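PDB 4AXH: Sec-alkylsulfatase from Pseudomonas sp., which hydrolyses (R)-secondary-alkyl sulfates with strict inversion of configuration, giving (S)-alcohols and sulfate, by means of a pair of zinc ions. Local coordinates for residues L146-T151 against I352-W357; I182-G187 against T308-P313; Q285-S290 against D295-L300; G289-S294 against A315-L320. All blocks are in the same frame, centred on the assembly; numbering follows the deposited sequence.

Contact 1: residues L146-T151 against I352-W357; sequences LIDTLT and IQQHNW. With ZN (zinc ion), chain C.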
loop_
_atom_site.group_PDB
_atom_site.type_symbol
_atom_site.label_atom_id
_atom_site.label_comp_id
_atom_site.label_asym_id
_atom_site.label_seq_id
_atom_site.Cartn_x
_atom_site.Cartn_y
_atom_site.Cartn_z
ATOM N N LEU A 146 29.545 -13.704 -13.109
ATOM C CA LEU A 146 29.004 -13.674 -11.769
ATOM C C LEU A 146 27.567 -13.220 -11.745
ATOM O O LEU A 146 27.173 -12.286 -12.445
ATOM C CB LEU A 146 29.849 -12.708 -10.951
ATOM C CG LEU A 146 30.884 -13.245 -10.026
ATOM C CD1 LEU A 146 31.879 -14.119 -10.728
ATOM C CD2 LEU A 146 31.587 -12.107 -9.351
ATOM N N ILE A 147 26.773 -13.881 -10.929
ATOM C CA ILE A 147 25.409 -13.424 -10.684
ATOM C C ILE A 147 25.379 -13.037 -9.228
ATOM O O ILE A 147 25.605 -13.876 -8.361
ATOM C CB ILE A 147 24.173 -14.190 -11.290
ATOM C CG1 ILE A 147 22.982 -14.233 -10.344
ATOM C CG2 ILE A 147 24.473 -15.555 -11.941
ATOM C CD1 ILE A 147 22.172 -13.021 -10.396
ATOM N N ASP A 148 25.317 -11.708 -9.011
ATOM C CA ASP A 148 25.348 -10.956 -7.768
ATOM C C ASP A 148 26.724 -10.795 -7.148
ATOM O O ASP A 148 27.664 -11.551 -7.456
ATOM C CB ASP A 148 24.224 -11.329 -6.793
ATOM C CG ASP A 148 22.861 -11.016 -7.361
ATOM O OD1 ASP A 148 22.788 -10.215 -8.312
ATOM O OD2 ASP A 148 21.871 -11.597 -6.881
ATOM N N THR A 149 26.859 -9.755 -6.297
ATOM C CA THR A 149 28.139 -9.383 -5.698
ATOM C C THR A 149 28.090 -9.269 -4.159
ATOM O O THR A 149 28.914 -8.560 -3.564
ATOM C CB THR A 149 28.574 -8.063 -6.335
ATOM O OG1 THR A 149 27.626 -7.076 -5.957
ATOM C CG2 THR A 149 28.669 -8.130 -7.862
ATOM N N LEU A 150 27.121 -9.968 -3.523
ATOM C CA LEU A 150 26.876 -9.960 -2.080
ATOM C C LEU A 150 26.544 -8.524 -1.547
ATOM O O LEU A 150 26.357 -7.601 -2.350
ATOM C CB LEU A 150 28.010 -10.659 -1.297
ATOM C CG LEU A 150 28.477 -12.069 -1.737
ATOM C CD1 LEU A 150 29.573 -12.587 -0.826
ATOM C CD2 LEU A 150 27.333 -13.067 -1.759
ATOM N N THR A 151 26.451 -8.352 -0.206
ATOM C CA THR A 151 26.060 -7.107 0.465
ATOM C C THR A 151 27.209 -6.115 0.636
ATOM O O THR A 151 26.979 -4.901 0.615
ATOM C CB THR A 151 25.481 -7.439 1.875
ATOM O OG1 THR A 151 24.664 -8.593 1.802
ATOM C CG2 THR A 151 24.688 -6.329 2.461
ATOM N N ILE A 352 18.505 -22.877 -8.717
ATOM C CA ILE A 352 19.404 -22.183 -7.777
ATOM C C ILE A 352 18.835 -20.813 -7.370
ATOM O O ILE A 352 17.957 -20.274 -8.040
ATOM C CB ILE A 352 20.905 -22.153 -8.167
ATOM C CG1 ILE A 352 21.147 -21.308 -9.424
ATOM C CG2 ILE A 352 21.485 -23.597 -8.274
ATOM C CD1 ILE A 352 22.527 -20.843 -9.592
ATOM N N GLN A 353 19.282 -20.288 -6.243
ATOM C CA GLN A 353 18.770 -19.011 -5.747
ATOM C C GLN A 353 19.876 -18.120 -5.204
ATOM O O GLN A 353 21.023 -18.564 -5.094
ATOM C CB GLN A 353 17.733 -19.269 -4.648
ATOM C CG GLN A 353 16.457 -19.908 -5.121
ATOM C CD GLN A 353 16.025 -20.939 -4.159
ATOM O OE1 GLN A 353 16.829 -21.557 -3.471
ATOM N NE2 GLN A 353 14.738 -21.148 -4.117
ATOM N N GLN A 354 19.521 -16.880 -4.847
ATOM C CA GLN A 354 20.484 -15.928 -4.307
ATOM C C GLN A 354 20.390 -15.819 -2.768
ATOM O O GLN A 354 21.045 -14.993 -2.127
ATOM C CB GLN A 354 20.422 -14.590 -5.061
ATOM C CG GLN A 354 20.661 -14.741 -6.577
ATOM C CD GLN A 354 22.070 -15.232 -6.872
ATOM O OE1 GLN A 354 22.336 -16.421 -7.062
ATOM N NE2 GLN A 354 23.009 -14.322 -6.908
ATOM N N HIS A 355 19.601 -16.705 -2.190
ATOM C CA HIS A 355 19.482 -16.943 -0.771
ATOM C C HIS A 355 19.224 -18.407 -0.697
ATOM O O HIS A 355 18.438 -18.914 -1.501
ATOM C CB HIS A 355 18.313 -16.184 -0.138
ATOM C CG HIS A 355 18.566 -14.730 0.009
ATOM N ND1 HIS A 355 19.514 -14.260 0.874
ATOM C CD2 HIS A 355 17.992 -13.692 -0.631
ATOM C CE1 HIS A 355 19.486 -12.950 0.746
ATOM N NE2 HIS A 355 18.579 -12.565 -0.151
ATOM N N ASN A 356 19.898 -19.110 0.233
ATOM C CA ASN A 356 19.726 -20.547 0.499
ATOM C C ASN A 356 20.177 -21.546 -0.568
ATOM O O ASN A 356 20.800 -21.176 -1.555
ATOM C CB ASN A 356 18.322 -20.870 0.994
ATOM C CG ASN A 356 17.792 -19.879 1.987
ATOM O OD1 ASN A 356 16.957 -19.046 1.656
ATOM N ND2 ASN A 356 18.249 -19.963 3.222
ATOM N N TRP A 357 19.854 -22.816 -0.336
ATOM C CA TRP A 357 20.273 -24.004 -1.073
ATOM C C TRP A 357 19.498 -24.265 -2.363
ATOM O O TRP A 357 18.329 -23.842 -2.492
ATOM C CB TRP A 357 20.216 -25.256 -0.145
ATOM C CG TRP A 357 18.936 -25.351 0.599
ATOM C CD1 TRP A 357 17.776 -25.912 0.178
ATOM C CD2 TRP A 357 18.626 -24.644 1.805
ATOM N NE1 TRP A 357 16.779 -25.672 1.096
ATOM C CE2 TRP A 357 17.268 -24.884 2.095
ATOM C CE3 TRP A 357 19.375 -23.813 2.673
ATOM C CZ2 TRP A 357 16.641 -24.361 3.244
ATOM C CZ3 TRP A 357 18.746 -23.262 3.783
ATOM C CH2 TRP A 357 17.400 -23.544 4.068
HETATM ZN ZN ZN C . 18.415 -10.936 -1.261
HETATM O O HOH W 1 17.307 -9.154 -1.041
#
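D148 and Q354 hold the closest approach of the two backbones, yet their CA atoms remain 7.8 Å apart, so the end of strand 144-147 and the loop after strand 350-352 are joined by a side chain rather than by paired strands. That side chain is Q354. With CG beside the backbone N, the chain bends once, at chi2 (-65°), which turns the carboxamide toward I147 and D148. NE2 makes two bonds. One runs to I147 O at 3.0 Å and is bent at the hydrogen (137°), the donor standing well above the carbonyl plane. The other, to D148 OD2 at 3.0 Å, is straighter (161°) and leaves within the amide plane but meets the carboxylate from above its own plane. I147 lines the same amide with carbon, its CG1 lying 3.4 Å from Q354 NE2. The strands concerned belong to different sheets of the metallo-beta-lactamase αββα sandwich, and Q354 therefore ties one sheet to the other across the buried interior. Its OE1 accepts from T136 OG1 and N307 ND2, which fixes the rotation of the amide. D148 OD2 is gripped further by H184 ND1 and S178 OG; three donors on one carboxylate oxygen would be expected to favour the charged form. Through H184, D148 orients a zinc ligand from the second shell. The next residue along the loop, H355, is itself a ligand, its NE2 2.0 Å from the zinc ion that D183, H184, D310 and a water also bind.

Contact 2: residues I182-G187 against T308-P313; sequences IDHFGG and TADNAP. With ZN (zinc ion), chain C; ZN (zinc ion), chain D.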
loop_
_atom_site.group_PDB
_atom_site.type_symbol
_atom_site.label_atom_id
_atom_site.label_comp_id
_atom_site.label_asym_id
_atom_site.label_seq_id
_atom_site.Cartn_x
_atom_site.Cartn_y
_atom_site.Cartn_z
ATOM N N ILE A 182 20.426 -4.221 -1.915
ATOM C CA ILE A 182 21.805 -4.041 -1.454
ATOM C C ILE A 182 22.591 -5.338 -1.221
ATOM O O ILE A 182 23.810 -5.348 -1.386
ATOM C CB ILE A 182 21.965 -3.017 -0.296
ATOM C CG1 ILE A 182 20.818 -1.980 -0.279
ATOM C CG2 ILE A 182 23.330 -2.300 -0.393
ATOM C CD1 ILE A 182 20.550 -1.213 1.114
ATOM N N ASP A 183 21.907 -6.432 -0.892
ATOM C CA ASP A 183 22.549 -7.727 -0.672
ATOM C C ASP A 183 22.930 -8.402 -1.986
ATOM O O ASP A 183 23.498 -9.503 -1.998
ATOM C CB ASP A 183 21.697 -8.651 0.242
ATOM C CG ASP A 183 20.203 -8.768 -0.063
ATOM O OD1 ASP A 183 19.586 -7.750 -0.477
ATOM O OD2 ASP A 183 19.638 -9.856 0.159
ATOM N N HIS A 184 22.647 -7.723 -3.101
ATOM C CA HIS A 184 22.932 -8.265 -4.415
ATOM C C HIS A 184 23.910 -7.438 -5.240
ATOM O O HIS A 184 24.657 -8.023 -6.034
ATOM C CB HIS A 184 21.620 -8.617 -5.130
ATOM C CG HIS A 184 20.814 -9.615 -4.363
ATOM N ND1 HIS A 184 21.011 -10.973 -4.518
ATOM C CD2 HIS A 184 19.914 -9.415 -3.376
ATOM C CE1 HIS A 184 20.220 -11.561 -3.636
ATOM N NE2 HIS A 184 19.525 -10.663 -2.933
ATOM N N PHE A 185 23.977 -6.105 -5.008
ATOM C CA PHE A 185 24.913 -5.206 -5.712
ATOM C C PHE A 185 25.991 -4.592 -4.794
ATOM O O PHE A 185 26.980 -4.035 -5.291
ATOM C CB PHE A 185 24.150 -4.075 -6.442
ATOM C CG PHE A 185 23.339 -3.109 -5.593
ATOM C CD1 PHE A 185 23.961 -2.108 -4.857
ATOM C CD2 PHE A 185 21.949 -3.143 -5.608
ATOM C CE1 PHE A 185 23.211 -1.215 -4.071
ATOM C CE2 PHE A 185 21.190 -2.229 -4.847
ATOM C CZ PHE A 185 21.826 -1.284 -4.069
ATOM N N GLY A 186 25.764 -4.662 -3.481
ATOM C CA GLY A 186 26.566 -4.029 -2.438
ATOM C C GLY A 186 28.054 -4.232 -2.409
ATOM O O GLY A 186 28.772 -3.366 -1.927
ATOM N N GLY A 187 28.516 -5.379 -2.876
ATOM C CA GLY A 187 29.934 -5.711 -2.871
ATOM C C GLY A 187 30.643 -5.641 -4.199
ATOM O O GLY A 187 31.812 -6.034 -4.282
ATOM N N THR A 308 16.261 -18.066 -9.739
ATOM C CA THR A 308 15.076 -17.263 -9.421
ATOM C C THR A 308 15.332 -16.075 -8.517
ATOM O O THR A 308 14.380 -15.586 -7.892
ATOM C CB THR A 308 14.016 -18.154 -8.793
ATOM O OG1 THR A 308 14.494 -18.600 -7.522
ATOM C CG2 THR A 308 13.668 -19.336 -9.664
ATOM N N ALA A 309 16.609 -15.613 -8.416
ATOM C CA ALA A 309 16.990 -14.490 -7.560
ATOM C C ALA A 309 16.391 -14.744 -6.148
ATOM O O ALA A 309 16.655 -15.816 -5.582
ATOM C CB ALA A 309 16.474 -13.177 -8.162
ATOM N N ASP A 310 15.553 -13.803 -5.625
ATOM C CA ASP A 310 14.829 -13.892 -4.332
ATOM C C ASP A 310 13.309 -14.065 -4.539
ATOM O O ASP A 310 12.520 -13.854 -3.593
ATOM C CB ASP A 310 15.037 -12.630 -3.495
ATOM C CG ASP A 310 16.458 -12.281 -3.163
ATOM O OD1 ASP A 310 17.375 -13.026 -3.599
ATOM O OD2 ASP A 310 16.664 -11.259 -2.460
ATOM N N ASN A 311 12.911 -14.430 -5.794
ATOM C CA ASN A 311 11.524 -14.596 -6.174
ATOM C C ASN A 311 10.823 -15.812 -5.594
ATOM O O ASN A 311 9.584 -15.817 -5.515
ATOM C CB ASN A 311 11.394 -14.549 -7.683
ATOM C CG ASN A 311 11.866 -13.241 -8.209
ATOM O OD1 ASN A 311 11.485 -12.179 -7.705
ATOM N ND2 ASN A 311 12.781 -13.299 -9.157
ATOM N N ALA A 312 11.589 -16.846 -5.213
ATOM C CA ALA A 312 10.985 -18.046 -4.665
ATOM C C ALA A 312 11.939 -18.740 -3.711
ATOM O O ALA A 312 12.372 -19.857 -3.985
ATOM C CB ALA A 312 10.565 -18.980 -5.798
ATOM N N PRO A 313 12.267 -18.128 -2.556
ATOM C CA PRO A 313 13.204 -18.790 -1.634
ATOM C C PRO A 313 12.551 -19.866 -0.744
ATOM O O PRO A 313 11.325 -19.924 -0.651
ATOM C CB PRO A 313 13.756 -17.608 -0.829
ATOM C CG PRO A 313 12.651 -16.632 -0.774
ATOM C CD PRO A 313 11.842 -16.810 -2.027
HETATM ZN ZN ZN C . 18.415 -10.936 -1.261
HETATM ZN ZN ZN D . 15.995 -9.190 -2.663
HETATM O O HOH W 1 17.307 -9.154 -1.041
#
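D310 OD2 is the shared oxygen of the dinuclear site: it lies 2.1 Å from the zinc ion that H184 and D183 bind and 2.2 Å from the second zinc ion. The H184 side chain runs in against that of D310 and binds the first metal through NE2 at 2.0 Å, the two ligand atoms at about a right angle round the zinc and the ring and carboxylate planes 60° apart; D148 holds its ND1. D183 supplies OD2 at 2.2 Å; H355 and a water complete that shell. Both metals hold the same water, which gives a weak hydrogen bond to D183 OD1, 2.7 Å away. The metal joins the two segments in place of a direct hydrogen bond, and its charge probably offsets those of D183 and D310. D183 and H184 end the metallo-beta-lactamase HxHxDH motif, whose H179 and H181 bind the other zinc ion with E291. D310 rides on a type II' turn closed by N311 N to T308 O, and its CG beside the backbone N (chi1 -58°) carries the carboxylate to the metals. F185 packs on helix 210-219, N311 O accepts from W333 NE1 of helix 330-344, and T308 bonds through its backbone to I352 of strand 350-352.

Contact 3: residues Q285-S290 against D295-L300; sequences QLTLGS and DMNIYL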
loop_
_atom_site.group_PDB
_atom_site.type_symbol
_atom_site.label_atom_id
_atom_site.label_comp_id
_atom_site.label_asym_id
_atom_site.label_seq_id
_atom_site.Cartn_x
_atom_site.Cartn_y
_atom_site.Cartn_z
ATOM N N GLN A 285 14.551 -13.231 -17.529
ATOM C CA GLN A 285 13.094 -13.060 -17.491
ATOM C C GLN A 285 12.758 -11.926 -16.527
ATOM O O GLN A 285 12.954 -12.093 -15.328
ATOM C CB GLN A 285 12.391 -14.351 -17.038
ATOM C CG GLN A 285 10.878 -14.166 -16.771
ATOM C CD GLN A 285 10.228 -15.216 -15.894
ATOM O OE1 GLN A 285 10.896 -16.039 -15.235
ATOM N NE2 GLN A 285 8.892 -15.166 -15.851
ATOM N N LEU A 286 12.250 -10.792 -17.036
ATOM C CA LEU A 286 11.898 -9.674 -16.178
ATOM C C LEU A 286 10.751 -10.029 -15.228
ATOM O O LEU A 286 9.681 -10.414 -15.689
ATOM C CB LEU A 286 11.494 -8.448 -17.025
ATOM C CG LEU A 286 12.595 -7.568 -17.649
ATOM C CD1 LEU A 286 11.961 -6.428 -18.448
ATOM C CD2 LEU A 286 13.462 -6.939 -16.602
ATOM N N THR A 287 10.969 -9.893 -13.911
ATOM C CA THR A 287 9.939 -10.126 -12.873
ATOM C C THR A 287 9.687 -8.839 -12.099
ATOM O O THR A 287 9.639 -8.845 -10.870
ATOM C CB THR A 287 10.289 -11.308 -11.967
ATOM O OG1 THR A 287 11.497 -11.011 -11.313
ATOM C CG2 THR A 287 10.425 -12.612 -12.709
ATOM N N LEU A 288 9.519 -7.729 -12.830
ATOM C CA LEU A 288 9.336 -6.391 -12.245
ATOM C C LEU A 288 8.154 -6.211 -11.326
ATOM O O LEU A 288 7.008 -6.478 -11.711
ATOM C CB LEU A 288 9.370 -5.267 -13.301
ATOM C CG LEU A 288 10.499 -5.300 -14.373
ATOM C CD1 LEU A 288 10.311 -4.180 -15.372
ATOM C CD2 LEU A 288 11.900 -5.220 -13.751
ATOM N N GLY A 289 8.470 -5.760 -10.107
ATOM C CA GLY A 289 7.506 -5.441 -9.062
ATOM C C GLY A 289 7.151 -6.525 -8.058
ATOM O O GLY A 289 6.348 -6.277 -7.137
ATOM N N SER A 290 7.690 -7.754 -8.232
ATOM C CA SER A 290 7.402 -8.860 -7.299
ATOM C C SER A 290 8.206 -8.663 -5.972
ATOM O O SER A 290 7.863 -7.771 -5.211
ATOM C CB SER A 290 7.631 -10.212 -7.980
ATOM O OG SER A 290 8.938 -10.338 -8.501
ATOM N N ASP A 295 13.724 -6.280 -11.042
ATOM C CA ASP A 295 13.939 -7.699 -10.720
ATOM C C ASP A 295 13.875 -8.605 -11.944
ATOM O O ASP A 295 13.198 -8.295 -12.915
ATOM C CB ASP A 295 12.813 -8.097 -9.724
ATOM C CG ASP A 295 12.888 -9.420 -9.015
ATOM O OD1 ASP A 295 14.012 -9.964 -8.874
ATOM O OD2 ASP A 295 11.833 -9.896 -8.570
ATOM N N MET A 296 14.531 -9.769 -11.860
ATOM C CA MET A 296 14.549 -10.747 -12.937
ATOM C C MET A 296 15.076 -12.103 -12.518
ATOM O O MET A 296 15.810 -12.212 -11.540
ATOM C CB MET A 296 15.333 -10.226 -14.173
ATOM C CG MET A 296 16.828 -10.138 -13.989
ATOM S SD MET A 296 17.543 -9.207 -15.329
ATOM C CE MET A 296 19.306 -9.363 -14.950
ATOM N N ASN A 297 14.748 -13.133 -13.315
ATOM C CA ASN A 297 15.252 -14.502 -13.143
ATOM C C ASN A 297 16.279 -14.743 -14.261
ATOM O O ASN A 297 16.284 -14.048 -15.273
ATOM C CB ASN A 297 14.119 -15.539 -13.231
ATOM C CG ASN A 297 13.078 -15.443 -12.153
ATOM O OD1 ASN A 297 13.379 -15.202 -10.979
ATOM N ND2 ASN A 297 11.832 -15.688 -12.520
ATOM N N ILE A 298 17.171 -15.679 -14.057
ATOM C CA ILE A 298 18.211 -15.971 -15.027
ATOM C C ILE A 298 18.227 -17.463 -15.313
ATOM O O ILE A 298 18.476 -18.262 -14.413
ATOM C CB ILE A 298 19.596 -15.426 -14.581
ATOM C CG1 ILE A 298 19.527 -13.929 -14.223
ATOM C CG2 ILE A 298 20.689 -15.696 -15.651
ATOM C CD1 ILE A 298 19.530 -13.649 -12.807
ATOM N N TYR A 299 17.913 -17.840 -16.551
ATOM C CA TYR A 299 17.947 -19.241 -16.948
ATOM C C TYR A 299 19.265 -19.483 -17.701
ATOM O O TYR A 299 19.788 -18.586 -18.364
ATOM C CB TYR A 299 16.682 -19.638 -17.762
ATOM C CG TYR A 299 16.702 -21.039 -18.342
ATOM C CD1 TYR A 299 16.537 -22.157 -17.530
ATOM C CD2 TYR A 299 16.809 -21.244 -19.718
ATOM C CE1 TYR A 299 16.534 -23.446 -18.066
ATOM C CE2 TYR A 299 16.779 -22.527 -20.268
ATOM C CZ TYR A 299 16.653 -23.626 -19.439
ATOM O OH TYR A 299 16.695 -24.881 -19.994
ATOM N N LEU A 300 19.836 -20.656 -17.502
ATOM C CA LEU A 300 21.075 -21.058 -18.132
ATOM C C LEU A 300 20.769 -22.212 -19.067
ATOM O O LEU A 300 20.780 -23.380 -18.642
ATOM C CB LEU A 300 22.157 -21.414 -17.096
ATOM C CG LEU A 300 22.533 -20.275 -16.173
ATOM C CD1 LEU A 300 23.507 -20.734 -15.114
ATOM C CD2 LEU A 300 23.082 -19.094 -16.953
#
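Q285 and N297 satisfy each other at both backbone and side chain. As a hydrogen-bonded antiparallel pair they exchange Q285 N to N297 O, 3.0 Å, and N297 N to Q285 O, 2.9 Å. The two side chains run alongside each other from the same face of the sheet, their amide planes 62° apart. N297 ND2 gives a nearly straight bond to Q285 OE1 (2.9 Å, 168° at the hydrogen) that stays in its own amide plane but comes down from above the Q285 carbonyl. N297 OD1 is taken by N311 ND2 of the zinc-site turn, so both ends of this amide are occupied. L286 and M296 form the next, non-hydrogen-bonded pair, where M296 CA also makes a CH···O contact with Q285 O. These residues belong to the hairpin of strands 280-286 and 296-300 in the second sheet of the metallo-beta-lactamase sandwich, and the loop between the strands delivers the zinc ligand E291. Beyond the pairing, T287 N still reaches D295 O at 2.9 Å. T287 then begins a type II turn ending at S290. With CG anti to the backbone N (chi1 -169°), D295 turns OD2 in among the turn hydroxyls, 2.9 Å from S290 OG and 3.0 Å from T287 OG1. Its OD1 accepts a weak bond from M296 N, and the side chain also touches H179, a zinc ligand.

Contact 4: residues G289-S294 against A315-L320; sequences GSEAPS and AMHNLL. With ZN (zinc ion), chain D.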
loop_
_atom_site.group_PDB
_atom_site.type_symbol
_atom_site.label_atom_id
_atom_site.label_comp_id
_atom_site.label_asym_id
_atom_site.label_seq_id
_atom_site.Cartn_x
_atom_site.Cartn_y
_atom_site.Cartn_z
ATOM N N GLY A 289 8.470 -5.760 -10.107
ATOM C CA GLY A 289 7.506 -5.441 -9.062
ATOM C C GLY A 289 7.151 -6.525 -8.058
ATOM O O GLY A 289 6.348 -6.277 -7.137
ATOM N N SER A 290 7.690 -7.754 -8.232
ATOM C CA SER A 290 7.402 -8.860 -7.299
ATOM C C SER A 290 8.206 -8.663 -5.972
ATOM O O SER A 290 7.863 -7.771 -5.211
ATOM C CB SER A 290 7.631 -10.212 -7.980
ATOM O OG SER A 290 8.938 -10.338 -8.501
ATOM N N GLU A 291 9.286 -9.438 -5.725
ATOM C CA GLU A 291 10.120 -9.303 -4.531
ATOM C C GLU A 291 10.892 -7.933 -4.520
ATOM O O GLU A 291 11.211 -7.421 -3.447
ATOM C CB GLU A 291 11.084 -10.504 -4.449
ATOM C CG GLU A 291 11.902 -10.551 -3.172
ATOM C CD GLU A 291 13.260 -9.903 -3.299
ATOM O OE1 GLU A 291 13.676 -9.625 -4.448
ATOM O OE2 GLU A 291 13.940 -9.739 -2.261
ATOM N N ALA A 292 11.211 -7.373 -5.714
ATOM C CA ALA A 292 11.904 -6.100 -5.872
ATOM C C ALA A 292 11.341 -5.349 -7.066
ATOM O O ALA A 292 10.902 -5.995 -8.018
ATOM C CB ALA A 292 13.398 -6.313 -6.063
ATOM N N PRO A 293 11.357 -3.988 -7.064
ATOM C CA PRO A 293 10.821 -3.217 -8.215
ATOM C C PRO A 293 11.539 -3.477 -9.539
ATOM O O PRO A 293 10.886 -3.601 -10.584
ATOM C CB PRO A 293 10.962 -1.765 -7.772
ATOM C CG PRO A 293 10.985 -1.841 -6.278
ATOM C CD PRO A 293 11.797 -3.073 -5.996
ATOM N N SER A 294 12.876 -3.578 -9.490
ATOM C CA SER A 294 13.725 -3.891 -10.640
ATOM C C SER A 294 14.210 -5.277 -10.302
ATOM O O SER A 294 14.926 -5.451 -9.313
ATOM C CB SER A 294 14.879 -2.891 -10.750
ATOM O OG SER A 294 15.498 -3.045 -12.010
ATOM N N ALA A 315 11.383 -20.325 2.148
ATOM C CA ALA A 315 10.660 -19.709 3.263
ATOM C C ALA A 315 9.687 -18.733 2.653
ATOM O O ALA A 315 9.890 -18.304 1.513
ATOM C CB ALA A 315 11.622 -18.955 4.182
ATOM N N MET A 316 8.625 -18.386 3.377
ATOM C CA MET A 316 7.661 -17.400 2.910
ATOM C C MET A 316 8.380 -16.064 2.935
ATOM O O MET A 316 9.099 -15.791 3.897
ATOM C CB MET A 316 6.428 -17.354 3.835
ATOM C CG MET A 316 5.325 -16.475 3.280
ATOM S SD MET A 316 3.859 -16.366 4.306
ATOM C CE MET A 316 2.790 -17.640 3.577
ATOM N N HIS A 317 8.261 -15.261 1.868
ATOM C CA HIS A 317 8.920 -13.945 1.849
ATOM C C HIS A 317 7.937 -12.887 2.369
ATOM O O HIS A 317 6.788 -13.218 2.726
ATOM C CB HIS A 317 9.436 -13.606 0.438
ATOM C CG HIS A 317 10.710 -12.810 0.376
ATOM N ND1 HIS A 317 10.945 -11.723 1.230
ATOM C CD2 HIS A 317 11.752 -12.922 -0.486
ATOM C CE1 HIS A 317 12.120 -11.224 0.870
ATOM N NE2 HIS A 317 12.647 -11.904 -0.160
ATOM N N ASN A 318 8.373 -11.627 2.445
ATOM C CA ASN A 318 7.502 -10.574 2.963
ATOM C C ASN A 318 6.707 -9.867 1.889
ATOM O O ASN A 318 7.247 -9.562 0.829
ATOM C CB ASN A 318 8.326 -9.526 3.706
ATOM C CG ASN A 318 8.829 -9.947 5.060
ATOM O OD1 ASN A 318 8.053 -10.244 6.018
ATOM N ND2 ASN A 318 10.143 -9.863 5.205
ATOM N N LEU A 319 5.449 -9.544 2.188
ATOM C CA LEU A 319 4.635 -8.690 1.330
ATOM C C LEU A 319 4.785 -7.264 1.913
ATOM O O LEU A 319 4.630 -6.274 1.200
ATOM C CB LEU A 319 3.156 -9.140 1.265
ATOM C CG LEU A 319 2.930 -10.434 0.518
ATOM C CD1 LEU A 319 1.496 -10.892 0.644
ATOM C CD2 LEU A 319 3.385 -10.335 -0.949
ATOM N N LEU A 320 5.120 -7.191 3.218
ATOM C CA LEU A 320 5.382 -5.984 4.002
ATOM C C LEU A 320 6.556 -6.250 4.934
ATOM O O LEU A 320 6.358 -6.846 6.005
ATOM C CB LEU A 320 4.128 -5.501 4.811
ATOM C CG LEU A 320 4.276 -4.154 5.545
ATOM C CD1 LEU A 320 4.148 -2.994 4.587
ATOM C CD2 LEU A 320 3.254 -4.000 6.639
HETATM ZN ZN ZN D . 15.995 -9.190 -2.663
HETATM O O HOH W 1 17.307 -9.154 -1.041
#
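E291 and H317 meet beside one metal of the dinuclear zinc site of this metallo-beta-lactamase-fold enzyme. E291 OE2 binds the zinc ion at 2.2 Å, in a shell shared with H179, H181, D310 and the metal-bridging water. The same oxygen receives a weak hydrogen bond from H317 NE2, 3.3 Å away and bent to 124° at the hydrogen, from a ring whose plane is 47° from that of the carboxylate. The E291 chain leaves its backbone with CG anti to N (chi1 -174°) and then bends at CG, which brings CG itself to 3.4 Å from H317 NE2. The imidazole thus borders both the aliphatic shank and the metal-binding oxygen of the ligand.

Further out, H317 is held on several sides. Its ring meets that of Y417 with the planes about perpendicular, its backbone N bonds to Y376 OH, and its backbone O accepts from N423 ND2. N423 OD1 in turn takes L319 N, so one asparagine of helix 420-431 grips the loop at two points. E291 packs on W333 of helix 330-344. The residues that follow H317, namely N318, L319 and L320, bind sulfate, as do Y417 and R328; N318 O accepts from R328 NH1. Zinc shell and sulfate pocket therefore adjoin at H317, while L320 continues onto F434 of the second subunit. The other ring nitrogen of H317, ND1, accepts N318 N at 2.8 Å, in the ring plane.

Overall arrangement
All four contacts are buried in the metallo-beta-lactamase domain, and none lies at the surface. Contacts 1, 2 and 4 are each carried by a few side chains around the zinc pair, with the same bridging water. Contact 2 is metal coordination proper, contact 1 an amide clasp between the two sheets in the second shell, and contact 4 the side turned to the sulfate-binding loop and, through L320, to the second subunit. Contact 3 differs: it is strand pairing within one sheet, rich in backbone bonds and further from the chain centre. It shares G289 and S290 with contact 4, and the turn of contact 2 packs against it.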